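Side-chain contacts in macrolide export ATP-binding/permease protein MacB (Actinobacillus actinomycetemcomitans, PDB 3FTJ), which probably serves as the inner-membrane ABC transporter of a tripartite efflux system conferring macrolide resistance, represented here by its periplasmic region: residues A[14-19]-A[191-196]; A[41-46]-A[176-181]; A[107-112]-A[116-121]; A[72-77]-A[161-166]. All coordinates share one frame; numbering follows the deposited sequence.

Interaction 1 of 4, residues A[14-19]-A[191-196]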
# COMPACT_ATOMS: atom_id res chain seq x y z
N ASN A 14 -10.67 -10.83 4.37
CA ASN A 14 -10.06 -11.59 3.28
C ASN A 14 -8.75 -10.97 2.79
O ASN A 14 -8.19 -11.40 1.77
CB ASN A 14 -11.04 -11.75 2.11
CG ASN A 14 -11.90 -13.00 2.25
OD1 ASN A 14 -11.43 -14.05 2.70
ND2 ASN A 14 -13.17 -12.89 1.86
N THR A 15 -8.25 -9.98 3.52
CA THR A 15 -6.97 -9.36 3.20
C THR A 15 -6.00 -9.45 4.38
O THR A 15 -6.41 -9.39 5.54
CB THR A 15 -7.13 -7.89 2.82
OG1 THR A 15 -7.58 -7.15 3.96
CG2 THR A 15 -8.14 -7.73 1.69
N MET A 16 -4.72 -9.58 4.07
CA MET A 16 -3.68 -9.57 5.08
C MET A 16 -2.57 -8.66 4.59
O MET A 16 -2.27 -8.65 3.40
CB MET A 16 -3.11 -10.96 5.30
CG MET A 16 -4.14 -11.97 5.72
SD MET A 16 -3.42 -13.61 5.91
CE MET A 16 -4.90 -14.52 6.37
N THR A 17 -1.98 -7.90 5.51
CA THR A 17 -0.87 -7.02 5.17
C THR A 17 0.39 -7.49 5.89
O THR A 17 0.40 -7.65 7.11
CB THR A 17 -1.16 -5.55 5.55
OG1 THR A 17 -2.38 -5.13 4.92
CG2 THR A 17 -0.02 -4.62 5.11
N ILE A 18 1.44 -7.73 5.11
CA ILE A 18 2.71 -8.17 5.65
C ILE A 18 3.66 -6.97 5.80
O ILE A 18 3.87 -6.21 4.86
CB ILE A 18 3.34 -9.22 4.74
CG1 ILE A 18 2.30 -10.30 4.43
CG2 ILE A 18 4.57 -9.83 5.40
CD1 ILE A 18 2.42 -10.88 3.05
N PHE A 19 4.23 -6.82 7.00
CA PHE A 19 5.10 -5.69 7.34
C PHE A 19 6.49 -6.17 7.75
O PHE A 19 6.64 -7.24 8.32
CB PHE A 19 4.52 -4.93 8.53
CG PHE A 19 3.27 -4.16 8.22
CD1 PHE A 19 3.34 -2.89 7.68
CD2 PHE A 19 2.03 -4.70 8.50
CE1 PHE A 19 2.20 -2.18 7.40
CE2 PHE A 19 0.88 -3.99 8.22
CZ PHE A 19 0.97 -2.73 7.67
N LYS A 191 -0.95 -19.21 7.60
CA LYS A 191 0.13 -20.15 7.91
C LYS A 191 0.99 -20.46 6.69
O LYS A 191 2.22 -20.47 6.80
CB LYS A 191 -0.43 -21.45 8.48
CG LYS A 191 -0.97 -21.33 9.90
CD LYS A 191 -1.50 -22.66 10.41
CE LYS A 191 -0.41 -23.73 10.44
NZ LYS A 191 -0.95 -25.08 10.84
N SER A 192 0.37 -20.73 5.55
CA SER A 192 1.11 -21.01 4.33
C SER A 192 1.96 -19.80 3.94
O SER A 192 3.12 -19.92 3.57
CB SER A 192 0.16 -21.33 3.18
OG SER A 192 -0.82 -22.29 3.56
N LEU A 193 1.34 -18.63 4.04
CA LEU A 193 1.96 -17.37 3.68
C LEU A 193 3.17 -17.12 4.58
O LEU A 193 4.24 -16.73 4.11
CB LEU A 193 0.93 -16.26 3.83
CG LEU A 193 1.12 -14.95 3.09
CD1 LEU A 193 -0.16 -14.13 3.20
CD2 LEU A 193 2.29 -14.21 3.69
N THR A 194 3.00 -17.35 5.88
CA THR A 194 4.08 -17.21 6.85
C THR A 194 5.21 -18.18 6.56
O THR A 194 6.38 -17.80 6.57
CB THR A 194 3.59 -17.48 8.27
OG1 THR A 194 2.61 -16.50 8.63
CG2 THR A 194 4.76 -17.42 9.25
N GLU A 195 4.88 -19.43 6.30
CA GLU A 195 5.93 -20.41 6.02
C GLU A 195 6.70 -20.08 4.75
O GLU A 195 7.92 -20.21 4.72
CB GLU A 195 5.37 -21.83 6.01
CG GLU A 195 5.13 -22.35 7.42
CD GLU A 195 6.28 -22.00 8.36
OE1 GLU A 195 7.45 -22.31 8.02
OE2 GLU A 195 6.03 -21.41 9.44
N LEU A 196 5.99 -19.65 3.70
CA LEU A 196 6.64 -19.30 2.45
C LEU A 196 7.63 -18.14 2.63
O LEU A 196 8.78 -18.22 2.21
CB LEU A 196 5.61 -18.97 1.36
CG LEU A 196 6.12 -18.52 -0.01
CD1 LEU A 196 7.05 -19.55 -0.65
CD2 LEU A 196 4.94 -18.23 -0.94
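I18 of strand 15-20 and L193 of helix 186-201 reach toward each other tip to tip, and this is the tight part of the contact. CD1 of I18 stands 3.4 Å from CD2 of L193, closer than methyl groups usually pack, while CG1 of I18 keeps 4.0 Å from the same CD2. L193 presents both branches, since its CD1 also meets I18 CD1 at 4.2 Å. With CG of L193 anti to the backbone N (chi1 -159°), the leucine reaches out from the helix to the sheet. The I18 ethyl arm bends at an unusual chi2 of 146°, a sign, with the short methyl contact, of local strain. M16, two residues earlier on the same face of the strand, meets the leucine more loosely: its SD lies 4.3 Å from L193 CD1. On the other side of the strand T17 turns its CB away from the helix, and on the helix K191 and E195 are exposed and leave the interface to the leucine. V178 and I208, from the two strands flanking 15-20, also touch L193, and L43 of helix 37-44 packs on both I18 and L193. One helical residue thus enters a greasy patch built from three strands and a second helix. The contact between 14-19 and 191-196 is wholly apolar, so helix 186-201 is held here by burial and shape rather than by directed polar bonds.

Interaction 2 of 4, residues A[41-46]-A[176-181]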
# COMPACT_ATOMS: atom_id res chain seq x y z
N ASN A 41 6.16 -11.17 -6.03
CA ASN A 41 5.97 -11.95 -7.24
C ASN A 41 5.66 -13.41 -6.91
O ASN A 41 4.73 -14.00 -7.44
CB ASN A 41 7.20 -11.85 -8.14
CG ASN A 41 6.99 -12.50 -9.50
OD1 ASN A 41 7.68 -13.45 -9.86
ND2 ASN A 41 6.02 -11.99 -10.25
N THR A 42 6.45 -13.99 -6.01
CA THR A 42 6.22 -15.37 -5.60
C THR A 42 4.86 -15.57 -4.94
O THR A 42 4.17 -16.56 -5.18
CB THR A 42 7.33 -15.84 -4.68
OG1 THR A 42 8.57 -15.76 -5.38
CG2 THR A 42 7.09 -17.29 -4.24
N LEU A 43 4.46 -14.60 -4.12
CA LEU A 43 3.15 -14.66 -3.48
C LEU A 43 2.03 -14.62 -4.52
O LEU A 43 1.03 -15.33 -4.40
CB LEU A 43 2.99 -13.52 -2.47
CG LEU A 43 3.86 -13.62 -1.21
CD1 LEU A 43 3.90 -12.28 -0.46
CD2 LEU A 43 3.35 -14.71 -0.29
N SER A 44 2.20 -13.79 -5.54
CA SER A 44 1.16 -13.64 -6.56
C SER A 44 0.88 -14.95 -7.27
O SER A 44 -0.15 -15.10 -7.93
CB SER A 44 1.57 -12.59 -7.60
OG SER A 44 2.71 -13.03 -8.32
N LYS A 45 1.80 -15.90 -7.13
CA LYS A 45 1.69 -17.18 -7.83
C LYS A 45 1.05 -18.30 -7.00
O LYS A 45 0.71 -19.34 -7.55
CB LYS A 45 3.05 -17.61 -8.38
CG LYS A 45 3.48 -16.78 -9.57
CD LYS A 45 4.93 -16.98 -9.94
CE LYS A 45 5.25 -16.20 -11.21
NZ LYS A 45 6.71 -16.17 -11.53
N GLN A 46 0.90 -18.08 -5.70
CA GLN A 46 0.25 -19.08 -4.85
C GLN A 46 -1.20 -19.20 -5.26
O GLN A 46 -1.84 -18.21 -5.62
CB GLN A 46 0.37 -18.72 -3.37
CG GLN A 46 1.80 -18.54 -2.90
CD GLN A 46 2.74 -19.54 -3.54
OE1 GLN A 46 3.69 -19.17 -4.23
NE2 GLN A 46 2.49 -20.83 -3.31
N ILE A 176 3.37 -5.57 2.03
CA ILE A 176 2.68 -6.25 0.94
C ILE A 176 1.29 -6.62 1.42
O ILE A 176 1.13 -7.33 2.41
CB ILE A 176 3.40 -7.57 0.56
CG1 ILE A 176 4.82 -7.30 0.06
CG2 ILE A 176 2.60 -8.34 -0.47
CD1 ILE A 176 5.70 -8.55 0.03
N THR A 177 0.27 -6.14 0.73
CA THR A 177 -1.08 -6.58 1.06
C THR A 177 -1.54 -7.64 0.07
O THR A 177 -1.44 -7.45 -1.14
CB THR A 177 -2.07 -5.41 1.08
OG1 THR A 177 -1.63 -4.42 2.03
CG2 THR A 177 -3.46 -5.90 1.48
N VAL A 178 -2.01 -8.77 0.59
CA VAL A 178 -2.49 -9.87 -0.24
C VAL A 178 -4.00 -10.00 -0.07
O VAL A 178 -4.53 -9.81 1.03
CB VAL A 178 -1.81 -11.22 0.11
CG1 VAL A 178 -0.29 -11.10 0.09
CG2 VAL A 178 -2.28 -11.72 1.46
N LYS A 179 -4.69 -10.31 -1.16
CA LYS A 179 -6.11 -10.63 -1.10
C LYS A 179 -6.20 -12.14 -1.16
O LYS A 179 -5.71 -12.77 -2.11
CB LYS A 179 -6.85 -10.01 -2.28
CG LYS A 179 -8.28 -9.56 -1.97
CD LYS A 179 -9.23 -10.73 -1.78
CE LYS A 179 -10.68 -10.24 -1.74
NZ LYS A 179 -11.67 -11.35 -1.61
N ILE A 180 -6.83 -12.72 -0.14
CA ILE A 180 -6.95 -14.16 -0.01
C ILE A 180 -8.09 -14.70 -0.88
O ILE A 180 -9.13 -14.05 -1.02
CB ILE A 180 -7.17 -14.54 1.47
CG1 ILE A 180 -5.87 -14.42 2.25
CG2 ILE A 180 -7.70 -15.94 1.61
CD1 ILE A 180 -4.74 -15.23 1.66
N SER A 181 -7.88 -15.87 -1.49
CA SER A 181 -8.93 -16.54 -2.24
C SER A 181 -10.20 -16.62 -1.40
O SER A 181 -10.15 -16.92 -0.20
CB SER A 181 -8.50 -17.95 -2.67
OG SER A 181 -7.40 -17.90 -3.57
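Helix 37-44 lies over strand 175-180 with L43 and V178 nearest in backbone, their CA atoms 8.1 Å apart, a separation bridged by side chains alone. L43 carries the helical side, and CD1 is the branch that touches. This methyl faces both branches of I176, nearly equidistant from CG2 (4.1 Å) and CD1 (4.2 Å), as the leucine and isoleucine side chains cross obliquely. I176 can offer both because its chi1 of -62° sets CG2 and the ethyl arm astride the direction of the helix. V178, two residues further along the strand and on the same face, adds its CG1 at 4.4 Å from L43 CD1, a looser approach. All these separations are comfortable for methyl groups. T177 and K179 belong to the other face of the strand, where K179 forms a salt bridge with D182 and the T177 hydroxyl is hydrogen-bonded to that of T17. The inner face is completed by V52 of strand 49-64 against I176 and by L196 of helix 186-201 against L43. The meeting of helix and strand is therefore aliphatic throughout, with one leucine methyl shared by two beta-branched residues; helix 37-44 rests on the sheet through hydrophobic burial, while the polar groups of T177 and K179 bond on the far side of the strand.

Interaction 3 of 4, residues A[107-112]-A[116-121]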
# COMPACT_ATOMS: atom_id res chain seq x y z
N VAL A 107 0.21 9.95 -11.20
CA VAL A 107 -0.19 9.90 -9.82
C VAL A 107 -1.70 9.95 -9.67
O VAL A 107 -2.40 10.60 -10.46
CB VAL A 107 0.50 11.03 -9.00
CG1 VAL A 107 0.15 12.40 -9.54
CG2 VAL A 107 0.13 10.92 -7.54
N VAL A 108 -2.21 9.24 -8.68
CA VAL A 108 -3.61 9.31 -8.32
C VAL A 108 -3.72 10.06 -6.99
O VAL A 108 -3.07 9.70 -6.01
CB VAL A 108 -4.25 7.91 -8.22
CG1 VAL A 108 -5.66 7.99 -7.65
CG2 VAL A 108 -4.27 7.23 -9.60
N LEU A 109 -4.54 11.11 -6.95
CA LEU A 109 -4.67 11.93 -5.75
C LEU A 109 -5.73 11.44 -4.78
O LEU A 109 -6.74 10.83 -5.15
CB LEU A 109 -4.95 13.38 -6.12
CG LEU A 109 -3.91 14.11 -6.95
CD1 LEU A 109 -4.27 15.59 -7.03
CD2 LEU A 109 -2.53 13.93 -6.35
N ASP A 110 -5.47 11.70 -3.51
CA ASP A 110 -6.43 11.55 -2.43
C ASP A 110 -7.46 12.67 -2.56
O ASP A 110 -7.17 13.74 -3.10
CB ASP A 110 -5.66 11.70 -1.12
CG ASP A 110 -6.50 11.43 0.08
OD1 ASP A 110 -6.21 10.43 0.78
OD2 ASP A 110 -7.44 12.21 0.32
N GLU A 111 -8.67 12.44 -2.06
CA GLU A 111 -9.71 13.45 -2.07
C GLU A 111 -9.20 14.74 -1.42
O GLU A 111 -9.29 15.83 -1.99
CB GLU A 111 -10.93 12.94 -1.30
CG GLU A 111 -12.22 13.66 -1.61
CD GLU A 111 -12.89 13.12 -2.86
OE1 GLU A 111 -12.18 12.94 -3.88
OE2 GLU A 111 -14.12 12.87 -2.82
N SER A 112 -8.65 14.60 -0.22
CA SER A 112 -8.18 15.76 0.52
C SER A 112 -6.90 16.35 -0.08
O SER A 112 -6.61 17.53 0.10
CB SER A 112 -7.99 15.43 2.00
OG SER A 112 -7.19 14.28 2.17
N ALA A 116 -6.50 20.22 -1.24
CA ALA A 116 -5.41 21.03 -0.69
C ALA A 116 -4.56 21.67 -1.78
O ALA A 116 -4.12 22.82 -1.66
CB ALA A 116 -4.54 20.19 0.24
N ILE A 117 -4.33 20.92 -2.85
CA ILE A 117 -3.40 21.33 -3.90
C ILE A 117 -4.11 22.02 -5.05
O ILE A 117 -3.52 22.87 -5.72
CB ILE A 117 -2.71 20.10 -4.48
CG1 ILE A 117 -1.88 19.39 -3.41
CG2 ILE A 117 -1.84 20.49 -5.67
CD1 ILE A 117 -1.60 17.96 -3.78
N PHE A 118 -5.36 21.65 -5.30
CA PHE A 118 -6.06 22.13 -6.49
C PHE A 118 -7.35 22.88 -6.18
O PHE A 118 -7.91 23.54 -7.05
CB PHE A 118 -6.32 20.97 -7.45
CG PHE A 118 -5.09 20.51 -8.19
CD1 PHE A 118 -4.55 19.26 -7.96
CD2 PHE A 118 -4.47 21.35 -9.11
CE1 PHE A 118 -3.41 18.84 -8.63
CE2 PHE A 118 -3.33 20.93 -9.79
CZ PHE A 118 -2.80 19.68 -9.55
N ALA A 119 -7.82 22.79 -4.93
CA ALA A 119 -9.07 23.42 -4.54
C ALA A 119 -10.16 23.11 -5.57
O ALA A 119 -10.56 21.96 -5.72
CB ALA A 119 -8.88 24.92 -4.38
N ASN A 120 -10.62 24.14 -6.28
CA ASN A 120 -11.71 23.98 -7.24
C ASN A 120 -11.23 23.84 -8.69
O ASN A 120 -12.04 23.73 -9.61
CB ASN A 120 -12.72 25.12 -7.11
CG ASN A 120 -13.54 25.03 -5.83
OD1 ASN A 120 -14.38 24.14 -5.68
ND2 ASN A 120 -13.30 25.96 -4.90
N GLU A 121 -9.91 23.82 -8.87
CA GLU A 121 -9.32 23.61 -10.19
C GLU A 121 -9.43 22.16 -10.63
O GLU A 121 -9.50 21.24 -9.81
CB GLU A 121 -7.84 24.03 -10.17
CG GLU A 121 -7.60 25.41 -9.57
CD GLU A 121 -6.18 25.58 -9.05
OE1 GLU A 121 -5.23 25.04 -9.67
OE2 GLU A 121 -6.00 26.27 -8.02
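A116 opens the second segment by donating its backbone N to S112 O at 3.0 Å, an i to i+4 helical bond with an N-H...O angle of 150°; the donor stands above the carbonyl plane of S112. CB of A116 lies 3.4 Å from the same oxygen. I117 points toward 107-112 and packs on L62 and V64 of strand 49-64, and its CG2 also lies 3.7 Å above one face of the F118 ring, toward the rim. F118, at the helix end, then brings its ring back to the preceding strand: CE1 lies 3.7 Å and CD1 3.8 Å from CD1 of L109, whose methyl comes in at the ring edge, in plane, with the two side chains crossing at about a right angle. This is a strand-to-helix connection in which strand 106-110 runs straight into helix 111-118, D110 taking the N-cap position; crowding of its OD2 by D143 leaves the capping bond from S112 N doubtful. L156 and V137 of the flanking strands also pack on L109. A119 leaves the helix with positive phi (47°), within a type II' turn from F118 to E121 closed by E121 N to F118 O. K114 donates its NZ to the carbonyl oxygens of A119 and E121.

Interaction 4 of 4, residues A[72-77]-A[161-166]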
# COMPACT_ATOMS: atom_id res chain seq x y z
N ALA A 72 4.25 15.78 1.89
CA ALA A 72 3.39 15.06 0.97
C ALA A 72 3.92 13.64 0.94
O ALA A 72 5.12 13.42 0.77
CB ALA A 72 3.47 15.68 -0.41
N ASN A 73 3.02 12.68 1.10
CA ASN A 73 3.36 11.26 1.06
C ASN A 73 3.11 10.66 -0.31
O ASN A 73 1.97 10.58 -0.76
CB ASN A 73 2.54 10.50 2.09
CG ASN A 73 2.77 11.01 3.48
OD1 ASN A 73 3.91 11.02 3.96
ND2 ASN A 73 1.71 11.45 4.14
N LEU A 74 4.19 10.26 -0.97
CA LEU A 74 4.08 9.52 -2.22
C LEU A 74 4.17 8.04 -1.92
O LEU A 74 5.17 7.56 -1.38
CB LEU A 74 5.20 9.91 -3.19
CG LEU A 74 5.20 9.24 -4.56
CD1 LEU A 74 3.95 9.59 -5.37
CD2 LEU A 74 6.46 9.66 -5.32
N TYR A 75 3.11 7.31 -2.26
CA TYR A 75 3.09 5.87 -2.14
C TYR A 75 3.38 5.25 -3.49
O TYR A 75 2.85 5.69 -4.52
CB TYR A 75 1.72 5.40 -1.66
CG TYR A 75 1.41 5.79 -0.25
CD1 TYR A 75 1.84 5.00 0.82
CD2 TYR A 75 0.70 6.95 0.03
CE1 TYR A 75 1.57 5.37 2.13
CE2 TYR A 75 0.42 7.31 1.33
CZ TYR A 75 0.85 6.52 2.38
OH TYR A 75 0.57 6.88 3.67
N GLY A 76 4.25 4.24 -3.49
CA GLY A 76 4.49 3.44 -4.67
C GLY A 76 3.78 2.13 -4.41
O GLY A 76 4.24 1.34 -3.59
N ILE A 77 2.65 1.93 -5.07
CA ILE A 77 1.80 0.77 -4.77
C ILE A 77 1.40 -0.02 -6.01
O ILE A 77 1.68 0.39 -7.14
CB ILE A 77 0.52 1.20 -3.97
CG1 ILE A 77 -0.12 2.47 -4.54
CG2 ILE A 77 0.87 1.45 -2.51
CD1 ILE A 77 -0.59 2.36 -5.98
N SER A 161 6.60 0.48 -9.11
CA SER A 161 7.74 0.39 -10.02
C SER A 161 8.35 1.77 -10.29
O SER A 161 9.57 1.95 -10.23
CB SER A 161 7.32 -0.27 -11.33
OG SER A 161 6.16 0.36 -11.86
N THR A 162 7.49 2.74 -10.57
CA THR A 162 7.91 4.13 -10.77
C THR A 162 8.62 4.69 -9.55
O THR A 162 9.66 5.35 -9.67
CB THR A 162 6.70 5.02 -11.06
OG1 THR A 162 5.91 4.41 -12.08
CG2 THR A 162 7.15 6.40 -11.53
N VAL A 163 8.07 4.43 -8.38
CA VAL A 163 8.63 4.97 -7.14
C VAL A 163 9.97 4.32 -6.81
O VAL A 163 10.91 5.00 -6.42
CB VAL A 163 7.62 4.84 -5.99
CG1 VAL A 163 8.26 5.22 -4.67
CG2 VAL A 163 6.44 5.73 -6.26
N LEU A 164 10.05 3.01 -6.98
CA LEU A 164 11.28 2.29 -6.72
C LEU A 164 12.34 2.69 -7.74
O LEU A 164 13.47 2.98 -7.39
CB LEU A 164 11.04 0.77 -6.79
CG LEU A 164 10.24 0.14 -5.64
CD1 LEU A 164 9.86 -1.29 -5.98
CD2 LEU A 164 11.04 0.19 -4.33
N ASN A 165 11.97 2.68 -9.02
CA ASN A 165 12.93 2.92 -10.09
C ASN A 165 13.46 4.36 -10.09
O ASN A 165 14.63 4.60 -10.35
CB ASN A 165 12.34 2.56 -11.46
CG ASN A 165 12.19 1.05 -11.66
OD1 ASN A 165 12.91 0.25 -11.07
ND2 ASN A 165 11.24 0.65 -12.52
N LYS A 166 12.59 5.32 -9.77
CA LYS A 166 12.91 6.73 -9.95
C LYS A 166 13.08 7.53 -8.66
O LYS A 166 13.73 8.58 -8.66
CB LYS A 166 11.86 7.40 -10.85
CG LYS A 166 11.85 6.86 -12.29
CD LYS A 166 10.60 7.31 -13.04
CE LYS A 166 10.70 7.03 -14.54
NZ LYS A 166 10.41 5.61 -14.88
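A glycine in strand 67-77 lets helix 160-168 settle against the sheet of the MacB-like periplasmic core domain. The axes of strand 72-77 and helix 161-166 approach to 7.0 Å, with 110° between their directions, so the helix runs across the strand. Closest in backbone are G76 and V163, whose CA atoms are only 5.1 Å apart. G76, lacking a side chain, allows this approach and leaves the valine directly against its backbone, CG2 at 3.4 Å and CB at 3.7 Å from G76 CA. V163 has CG1 anti to its own N (chi1 172°), which puts CG2 beside that N and leaves it facing the strand. The same methyl also meets L74, two residues earlier on the same face, 4.0 Å from CD2; the two side chains run alongside each other, pointing opposite ways. Y75, between L74 and G76, turns its CB away from the helix, and its ring meets that of Y157 on the other side of the sheet. CG2 of V163 thus makes the closest approaches, to both G76 and L74. Around it, L156 and S158 of the parallel neighbour strand 155-159, which leads directly into helix 160-168, touch L74, and F135 of strand 133-141 packs on both L74 and T162. The helix is also tied to the segment after helix 97-102: T162 OG1 bonds to N104 O, and K166 NZ to S103 O.

How the interactions relate
All four contacts draw on one branched mixed sheet of the periplasmic core domain and are nested along the chain: interaction 3 lies within the loop closed by interaction 4, that within interaction 2, and all within interaction 1. Interactions 1 and 2 are neighbours, centres 8 Å apart, where strands 15-20 and 175-180 pair antiparallel and probable backbone bonds join their segments. Interactions 3 and 4 have centres 18 Å apart. Interactions 1 and 3 are the most distant, about 34 Å between centres and on opposite sides of the chain's centre. Strand 49-64 pairs with both 175-180 and 67-77, linking the two ends of the periplasmic region, one covered by helices 37-44 and 186-201, the other by 111-118 and 160-168.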